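Local coordinates for protein glycerol dehydrogenase (Bacillus coagulans, PDB 6CSJ) that probably interconverts glycerol or related polyols and their keto forms with NAD, and as an engineered double mutant has gained D-lactate dehydrogenase activity, at residues P115-T120 with A162-S167; Q13-L18 with A229-I234. The protein carries 2 engineered substitutions. One frame throughout, in Å; residues are numbered along the deposited sequence.

Interaction 1: residues P115-T120 with A162-S167; sequences PTIAST and ARLLVS
The loop from Ile117 to Ser119 passes beside the helix that contains Leu164 and Leu165, and the nearest CA pair, Ser119 CA and Leu164 CA, is 5.1 Å apart. So close an approach lets the helix backbone itself take part: Leu164 O lies 3.2 Å from Ser119 CB, and the CA-H of Ser119 is turned toward the same oxygen with a bent angle of 123° at the hydrogen. Leu164 spreads its two methyls over the loop, CD1 meeting Ile117 CG2 at 4.0 Å while CD2 rests on Ser119 CB. Ile117 comes across the leucine at a slant; its CG2, beside the backbone N, is the branch that meets Leu164. The loop follows an inner strand, 111-115, of the parallel sheet in the nucleotide-binding half expected of an iron-containing alcohol dehydrogenase, whereas helix 162-173 belongs to the largely helical half, and the contact is a buried seam between the two. The next residue, Leu165, starts with its CB directed away from the loop, but with CG anti to the backbone N (chi1 -171°) its CD1 swings back to 4.0 Å from Ala118 CB. The polar counterpart comes from a third element: Asn237, on helix 228-248, gives a hydrogen bond from ND2 to Ala118 O and a weak one to Leu165 O, bridging loop and helix through one amide, though weakly on the helix side. Further along, Ser119 O approaches the backbone of Ser167, whose hydroxyl is weakly bonded to Glu273 N.

Interaction 2: residues Q13-L18 with A229-I234; sequences QGPDEL and AVEKII
Gln13 reaches from the end of an edge strand to the flank of the helix carrying Glu231, and its amide nitrogen holds that residue twice. One N-H of NE2 is directed at the backbone carbonyl, with Gln13 NE2 2.7 Å from Glu231 O; the other goes to the side chain, with Gln13 NE2 3.0 Å from Glu231 OE1. Both bonds are fairly straight, at 156° and 162°, and both acceptors lie close to the plane of the glutamine amide. The carboxylate is met from above its plane, and the carbonyl oxygen from a tilted, off-axis direction. The two side chains slide past each other in opposite senses: Gln13 is extended, whereas Glu231 bends at chi2 (-80°), which swings OE1 round to the Gln13 amide. Ile234, one turn further on, packs CG2 against the other end of the amide, 3.8 Å from Gln13 OE1. Pro15 lies crosswise to Glu231, its CD 4.0 Å from OE2.

Farther out, Glu231 OE2 is hydrogen-bonded to Thr154 OG1, at the start of the short helix 154-158, so each carboxylate oxygen has a partner. Gly14 pairs by backbone hydrogen bonds with Met152 and Thr154, which fixes the strand end next to strand 149-153, and a type II turn from Gly14 to Glu17 then takes the chain away from the helix; Asp153 binds Asp16 N and Leu18 N through its two carboxylate oxygens. The contact thus joins an outermost strand of the sheet, which in this family serves nucleotide binding, to helix 228-248 of the helical half. With both N-H groups of NE2 used on acceptors, a flipped amide, which would set OE1 against them, is disfavoured, and the neutral donors around Glu231 would probably help stabilise its negative charge.

Overall arrangement
Interactions 1 and 2 are two points along one boundary between the parallel-sheet half and the helical half, their centres about 12 Å apart. They share a hydrophobic cluster: Leu165 CD1 lies 4.0 Å from Ile234 CG1, and Ala118 CB is 4.2 Å from the same Ile234 CG1. Interaction 1 is mainly apolar and deeper, its centre about 9 Å from that of the chain; interaction 2, about 16 Å out, is polar and partly buried. Members of this family generally work in the cleft between these two halves, and loop 115-120 probably lies nearer to it than segment 13-18, which sits at the sheet's outer edge.

Interaction 1: residues P115-T120 with A162-S167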
# COMPACT_ATOMS: atom_id res chain seq x y z
N PRO A 115 -0.51 1.87 -11.09
CA PRO A 115 -0.01 0.58 -10.61
C PRO A 115 -0.45 -0.55 -11.52
O PRO A 115 -1.55 -0.52 -12.06
CB PRO A 115 -0.64 0.42 -9.22
CG PRO A 115 -1.18 1.75 -8.86
CD PRO A 115 -1.47 2.47 -10.15
N THR A 116 0.44 -1.52 -11.70
CA THR A 116 0.14 -2.75 -12.41
C THR A 116 -0.24 -3.89 -11.46
O THR A 116 -0.51 -5.01 -11.91
CB THR A 116 1.35 -3.19 -13.26
OG1 THR A 116 2.49 -3.30 -12.41
CG2 THR A 116 1.63 -2.17 -14.34
N ILE A 117 -0.25 -3.59 -10.16
CA ILE A 117 -0.68 -4.53 -9.10
C ILE A 117 -1.44 -3.72 -8.06
O ILE A 117 -1.31 -2.48 -8.01
CB ILE A 117 0.53 -5.23 -8.44
CG1 ILE A 117 1.38 -4.23 -7.61
CG2 ILE A 117 1.35 -5.98 -9.50
CD1 ILE A 117 2.77 -4.70 -7.22
N ALA A 118 -2.22 -4.40 -7.23
CA ALA A 118 -3.01 -3.75 -6.17
C ALA A 118 -2.72 -4.47 -4.86
O ALA A 118 -3.59 -5.09 -4.26
CB ALA A 118 -4.48 -3.78 -6.52
N SER A 119 -1.46 -4.35 -4.43
CA SER A 119 -0.89 -5.09 -3.29
C SER A 119 -0.59 -4.25 -2.05
O SER A 119 -0.26 -4.81 -1.00
CB SER A 119 0.41 -5.77 -3.75
OG SER A 119 1.34 -4.79 -4.18
N THR A 120 -0.64 -2.92 -2.16
CA THR A 120 -0.46 -2.06 -0.99
C THR A 120 -1.34 -0.82 -1.15
O THR A 120 -1.88 -0.55 -2.23
CB THR A 120 1.02 -1.60 -0.78
OG1 THR A 120 1.35 -0.48 -1.64
CG2 THR A 120 2.06 -2.74 -1.02
N ALA A 162 -2.37 -13.85 -8.08
CA ALA A 162 -3.41 -13.55 -7.09
C ALA A 162 -2.86 -13.31 -5.68
O ALA A 162 -3.45 -12.56 -4.90
CB ALA A 162 -4.47 -14.64 -7.07
N ARG A 163 -1.72 -13.93 -5.37
CA ARG A 163 -1.03 -13.67 -4.11
C ARG A 163 -0.85 -12.17 -3.83
O ARG A 163 -0.95 -11.73 -2.68
CB ARG A 163 0.35 -14.36 -4.10
CG ARG A 163 1.03 -14.28 -2.75
CD ARG A 163 2.39 -14.91 -2.74
NE ARG A 163 3.03 -14.64 -1.45
CZ ARG A 163 4.34 -14.70 -1.20
NH1 ARG A 163 5.20 -15.03 -2.15
NH2 ARG A 163 4.78 -14.42 0.02
N LEU A 164 -0.56 -11.40 -4.89
CA LEU A 164 -0.38 -9.95 -4.77
C LEU A 164 -1.68 -9.21 -4.46
O LEU A 164 -1.67 -8.24 -3.69
CB LEU A 164 0.29 -9.38 -6.02
CG LEU A 164 1.80 -9.67 -6.15
CD1 LEU A 164 2.27 -9.40 -7.58
CD2 LEU A 164 2.62 -8.84 -5.16
N LEU A 165 -2.80 -9.65 -5.04
CA LEU A 165 -4.10 -9.03 -4.75
C LEU A 165 -4.50 -9.34 -3.30
O LEU A 165 -5.00 -8.45 -2.59
CB LEU A 165 -5.19 -9.51 -5.72
CG LEU A 165 -6.52 -8.74 -5.61
CD1 LEU A 165 -6.39 -7.32 -6.14
CD2 LEU A 165 -7.62 -9.48 -6.35
N VAL A 166 -4.27 -10.59 -2.89
CA VAL A 166 -4.56 -11.04 -1.53
C VAL A 166 -3.70 -10.26 -0.52
O VAL A 166 -4.22 -9.82 0.51
CB VAL A 166 -4.34 -12.56 -1.38
CG1 VAL A 166 -4.39 -13.00 0.08
CG2 VAL A 166 -5.40 -13.32 -2.18
N SER A 167 -2.42 -10.08 -0.83
CA SER A 167 -1.55 -9.27 0.01
C SER A 167 -2.09 -7.84 0.19
O SER A 167 -2.02 -7.29 1.28
CB SER A 167 -0.12 -9.23 -0.55
OG SER A 167 0.77 -8.68 0.41

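Interaction 2: residues Q13-L18 with A229-I234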
# COMPACT_ATOMS: atom_id res chain seq x y z
N GLN A 13 -10.59 4.25 -12.37
CA GLN A 13 -10.52 2.79 -12.37
C GLN A 13 -11.43 2.18 -13.42
O GLN A 13 -12.58 2.60 -13.58
CB GLN A 13 -10.88 2.25 -10.98
CG GLN A 13 -10.83 0.73 -10.86
CD GLN A 13 -11.21 0.24 -9.48
OE1 GLN A 13 -10.87 0.84 -8.47
NE2 GLN A 13 -11.92 -0.88 -9.43
N GLY A 14 -10.93 1.16 -14.10
CA GLY A 14 -11.67 0.47 -15.14
C GLY A 14 -10.77 -0.45 -15.96
O GLY A 14 -9.55 -0.32 -15.91
N PRO A 15 -11.37 -1.38 -16.71
CA PRO A 15 -10.56 -2.25 -17.57
C PRO A 15 -10.00 -1.49 -18.78
O PRO A 15 -10.71 -0.64 -19.36
CB PRO A 15 -11.53 -3.37 -17.99
CG PRO A 15 -12.88 -2.79 -17.84
CD PRO A 15 -12.82 -1.60 -16.91
N ASP A 16 -8.73 -1.75 -19.11
CA ASP A 16 -8.06 -1.18 -20.29
C ASP A 16 -7.91 0.37 -20.24
O ASP A 16 -7.84 1.03 -21.27
CB ASP A 16 -8.80 -1.64 -21.56
CG ASP A 16 -7.89 -1.79 -22.78
OD1 ASP A 16 -6.64 -1.74 -22.67
OD2 ASP A 16 -8.46 -1.97 -23.87
N GLU A 17 -7.82 0.91 -19.03
CA GLU A 17 -7.59 2.35 -18.79
C GLU A 17 -6.28 2.91 -19.38
O GLU A 17 -6.24 4.08 -19.79
CB GLU A 17 -7.61 2.64 -17.27
CG GLU A 17 -8.67 3.59 -16.71
CD GLU A 17 -9.90 3.80 -17.55
OE1 GLU A 17 -9.91 4.78 -18.32
OE2 GLU A 17 -10.86 3.02 -17.42
N LEU A 18 -5.23 2.10 -19.44
CA LEU A 18 -3.96 2.52 -20.06
C LEU A 18 -4.10 2.85 -21.55
O LEU A 18 -3.32 3.65 -22.08
CB LEU A 18 -2.84 1.48 -19.86
CG LEU A 18 -2.30 1.32 -18.43
CD1 LEU A 18 -1.23 0.24 -18.37
CD2 LEU A 18 -1.75 2.63 -17.88
N ALA A 229 -16.52 -7.99 -8.19
CA ALA A 229 -15.89 -8.23 -6.89
C ALA A 229 -14.43 -7.80 -6.93
O ALA A 229 -13.94 -7.19 -5.99
CB ALA A 229 -16.00 -9.68 -6.48
N VAL A 230 -13.75 -8.12 -8.03
CA VAL A 230 -12.36 -7.70 -8.22
C VAL A 230 -12.28 -6.18 -8.32
O VAL A 230 -11.41 -5.58 -7.72
CB VAL A 230 -11.70 -8.39 -9.44
CG1 VAL A 230 -10.29 -7.86 -9.66
CG2 VAL A 230 -11.65 -9.89 -9.21
N GLU A 231 -13.22 -5.57 -9.05
CA GLU A 231 -13.31 -4.11 -9.14
C GLU A 231 -13.45 -3.46 -7.76
O GLU A 231 -12.74 -2.50 -7.46
CB GLU A 231 -14.48 -3.66 -10.05
CG GLU A 231 -14.31 -4.01 -11.53
CD GLU A 231 -13.41 -3.07 -12.33
OE1 GLU A 231 -13.17 -1.91 -11.91
OE2 GLU A 231 -12.93 -3.49 -13.41
N LYS A 232 -14.33 -3.99 -6.91
CA LYS A 232 -14.54 -3.41 -5.58
C LYS A 232 -13.32 -3.56 -4.67
O LYS A 232 -13.02 -2.65 -3.89
CB LYS A 232 -15.77 -4.00 -4.91
CG LYS A 232 -17.07 -3.46 -5.46
CD LYS A 232 -18.24 -4.11 -4.75
CE LYS A 232 -19.59 -3.71 -5.34
NZ LYS A 232 -20.59 -4.75 -4.99
N ILE A 233 -12.65 -4.71 -4.76
CA ILE A 233 -11.45 -4.98 -3.98
C ILE A 233 -10.29 -4.09 -4.42
O ILE A 233 -9.55 -3.59 -3.58
CB ILE A 233 -11.07 -6.48 -4.01
CG1 ILE A 233 -11.98 -7.28 -3.07
CG2 ILE A 233 -9.60 -6.73 -3.67
CD1 ILE A 233 -11.90 -6.91 -1.59
N ILE A 234 -10.13 -3.88 -5.72
CA ILE A 234 -9.09 -2.98 -6.22
C ILE A 234 -9.31 -1.56 -5.69
O ILE A 234 -8.36 -0.93 -5.24
CB ILE A 234 -8.96 -3.05 -7.76
CG1 ILE A 234 -8.27 -4.39 -8.13
CG2 ILE A 234 -8.18 -1.86 -8.30
CD1 ILE A 234 -8.22 -4.69 -9.61